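Local coordinates for protein L-2,4-diaminobutyric acid acetyltransferase (Geobacillus sp., PDB 6SLK) that transfers an acetyl group, probably from acetyl-CoA, to L-2,4-diaminobutyric acid, a reaction of the ectoine biosynthetic route, at residues 121-126 / 168-173. Sequence-based numbering, arbitrary orientation.
Sequences FIETTV and EPLFVI
V126 lays its CG2 methyl over one face of the F171 ring where strands 121-125 and 168-173 pair antiparallel in the mixed sheet of this GNAT-family acetyltransferase. The two strands are neighbours in space although helix 131-143 and strand 148-154 intervene in sequence. V126 CG2 sits 3.8 Å from the centroid of the F171 ring, 19° off the normal, a CH-pi contact displaced toward the CD1–CE1 rim. Both partners are turned for it: V126 CG2 stands anti to its carbonyl carbon, and F171 has CG likewise placed (chi1 -72°), which turns the ring toward V126. T124 CG2 touches F171 CB at 3.9 Å, while L138 of helix 131-143 and V150 of the adjoining strand also pack on the phenylalanine. With an alanine in place of F171, V126 CG2 would probably lose the aromatic face it rests on, and a gap is likely to open toward L138 of helix 131-143. Farther along, I173 pairs with I122 on the face that also carries T124 and F171; their CB atoms approach to 4.1 Å, and their backbones exchange two hydrogen bonds. T124 and F171 form the next such pair; F171 N reaches T124 O at 2.8 Å along an almost straight N-H...O line (179°), though tilted out of the carbonyl plane. On the other face, E123 CG meets L170 CD1 at 3.8 Å. The extended glutamate chain ends in a hydrogen bond between E123 OE2 and Y56 OH of the second subunit, whose Y56 also packs on L170 and so brings this face into the dimer interface. Past the last bridge, V126 N continues the pairing with a bond of 3.1 Å to P169 O, which approaches the F171 ring at its edge.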
# COMPACT_ATOMS: atom_id res chain seq x y z
N PHE A 121 -11.29 10.95 -12.39
CA PHE A 121 -12.01 10.75 -11.11
C PHE A 121 -11.03 10.70 -9.93
O PHE A 121 -9.88 10.24 -10.09
CB PHE A 121 -12.76 9.47 -11.07
CG PHE A 121 -13.83 9.36 -12.08
CD1 PHE A 121 -15.08 9.88 -11.84
CD2 PHE A 121 -13.60 8.67 -13.30
CE1 PHE A 121 -16.11 9.73 -12.77
CE2 PHE A 121 -14.62 8.53 -14.24
CZ PHE A 121 -15.88 9.05 -13.96
N ILE A 122 -11.48 11.22 -8.78
CA ILE A 122 -10.94 10.91 -7.46
C ILE A 122 -11.89 9.95 -6.72
O ILE A 122 -13.12 10.10 -6.72
CB ILE A 122 -10.70 12.13 -6.58
CG1 ILE A 122 -9.73 13.07 -7.25
CG2 ILE A 122 -10.19 11.71 -5.21
CD1 ILE A 122 -9.76 14.54 -6.84
N GLU A 123 -11.31 8.95 -6.09
CA GLU A 123 -12.07 7.98 -5.34
C GLU A 123 -11.37 7.89 -3.98
O GLU A 123 -10.13 8.05 -3.87
CB GLU A 123 -12.06 6.73 -6.13
CG GLU A 123 -12.94 5.67 -5.67
CD GLU A 123 -13.14 4.65 -6.77
OE1 GLU A 123 -13.61 5.00 -7.87
OE2 GLU A 123 -12.78 3.48 -6.53
N THR A 124 -12.17 7.81 -2.94
CA THR A 124 -11.70 7.68 -1.60
C THR A 124 -12.81 7.12 -0.70
O THR A 124 -13.94 7.00 -1.08
CB THR A 124 -11.18 9.03 -1.07
OG1 THR A 124 -10.37 8.86 0.11
CG2 THR A 124 -12.30 9.95 -0.72
N THR A 125 -12.46 6.90 0.54
CA THR A 125 -13.36 6.31 1.55
C THR A 125 -13.18 7.24 2.75
O THR A 125 -12.06 7.68 3.02
CB THR A 125 -12.88 4.87 1.73
OG1 THR A 125 -13.74 3.92 1.09
CG2 THR A 125 -12.55 4.55 3.00
N VAL A 126 -14.27 7.62 3.43
CA VAL A 126 -14.17 8.54 4.59
C VAL A 126 -14.95 7.91 5.74
O VAL A 126 -16.18 7.66 5.60
CB VAL A 126 -14.83 9.88 4.30
CG1 VAL A 126 -14.73 10.82 5.47
CG2 VAL A 126 -14.27 10.55 3.04
N GLU A 168 -16.74 2.54 5.90
CA GLU A 168 -15.94 3.39 5.06
C GLU A 168 -16.75 3.65 3.80
O GLU A 168 -16.59 2.98 2.80
CB GLU A 168 -14.61 2.67 4.80
CG GLU A 168 -13.70 2.57 6.04
CD GLU A 168 -12.86 3.82 6.35
OE1 GLU A 168 -12.54 4.66 5.50
OE2 GLU A 168 -12.53 3.99 7.52
N PRO A 169 -17.66 4.62 3.85
CA PRO A 169 -18.39 4.97 2.64
C PRO A 169 -17.50 5.51 1.51
O PRO A 169 -16.55 6.22 1.79
CB PRO A 169 -19.38 6.02 3.09
CG PRO A 169 -19.21 6.20 4.53
CD PRO A 169 -18.22 5.23 5.07
N LEU A 170 -17.87 5.20 0.26
CA LEU A 170 -17.12 5.58 -0.91
C LEU A 170 -17.53 6.94 -1.48
O LEU A 170 -18.72 7.23 -1.64
CB LEU A 170 -17.36 4.50 -1.95
CG LEU A 170 -16.51 4.59 -3.21
CD1 LEU A 170 -15.06 4.27 -2.91
CD2 LEU A 170 -17.07 3.71 -4.32
N PHE A 171 -16.55 7.78 -1.73
CA PHE A 171 -16.74 9.07 -2.33
C PHE A 171 -16.11 9.04 -3.69
O PHE A 171 -14.98 8.63 -3.78
CB PHE A 171 -16.10 10.20 -1.54
CG PHE A 171 -16.77 10.56 -0.26
CD1 PHE A 171 -17.00 9.62 0.73
CD2 PHE A 171 -17.11 11.89 0.01
CE1 PHE A 171 -17.61 9.99 1.96
CE2 PHE A 171 -17.73 12.25 1.22
CZ PHE A 171 -17.97 11.31 2.20
N VAL A 172 -16.86 9.37 -4.76
CA VAL A 172 -16.32 9.51 -6.09
C VAL A 172 -16.56 10.94 -6.51
O VAL A 172 -17.71 11.41 -6.53
CB VAL A 172 -16.92 8.54 -7.09
CG1 VAL A 172 -16.32 8.76 -8.48
CG2 VAL A 172 -16.79 7.08 -6.65
N ILE A 173 -15.48 11.61 -6.86
CA ILE A 173 -15.45 12.96 -7.40
C ILE A 173 -15.12 12.94 -8.90
O ILE A 173 -14.08 12.42 -9.32
CB ILE A 173 -14.42 13.79 -6.67
CG1 ILE A 173 -14.81 13.85 -5.21
CG2 ILE A 173 -14.25 15.18 -7.29
CD1 ILE A 173 -13.87 14.72 -4.44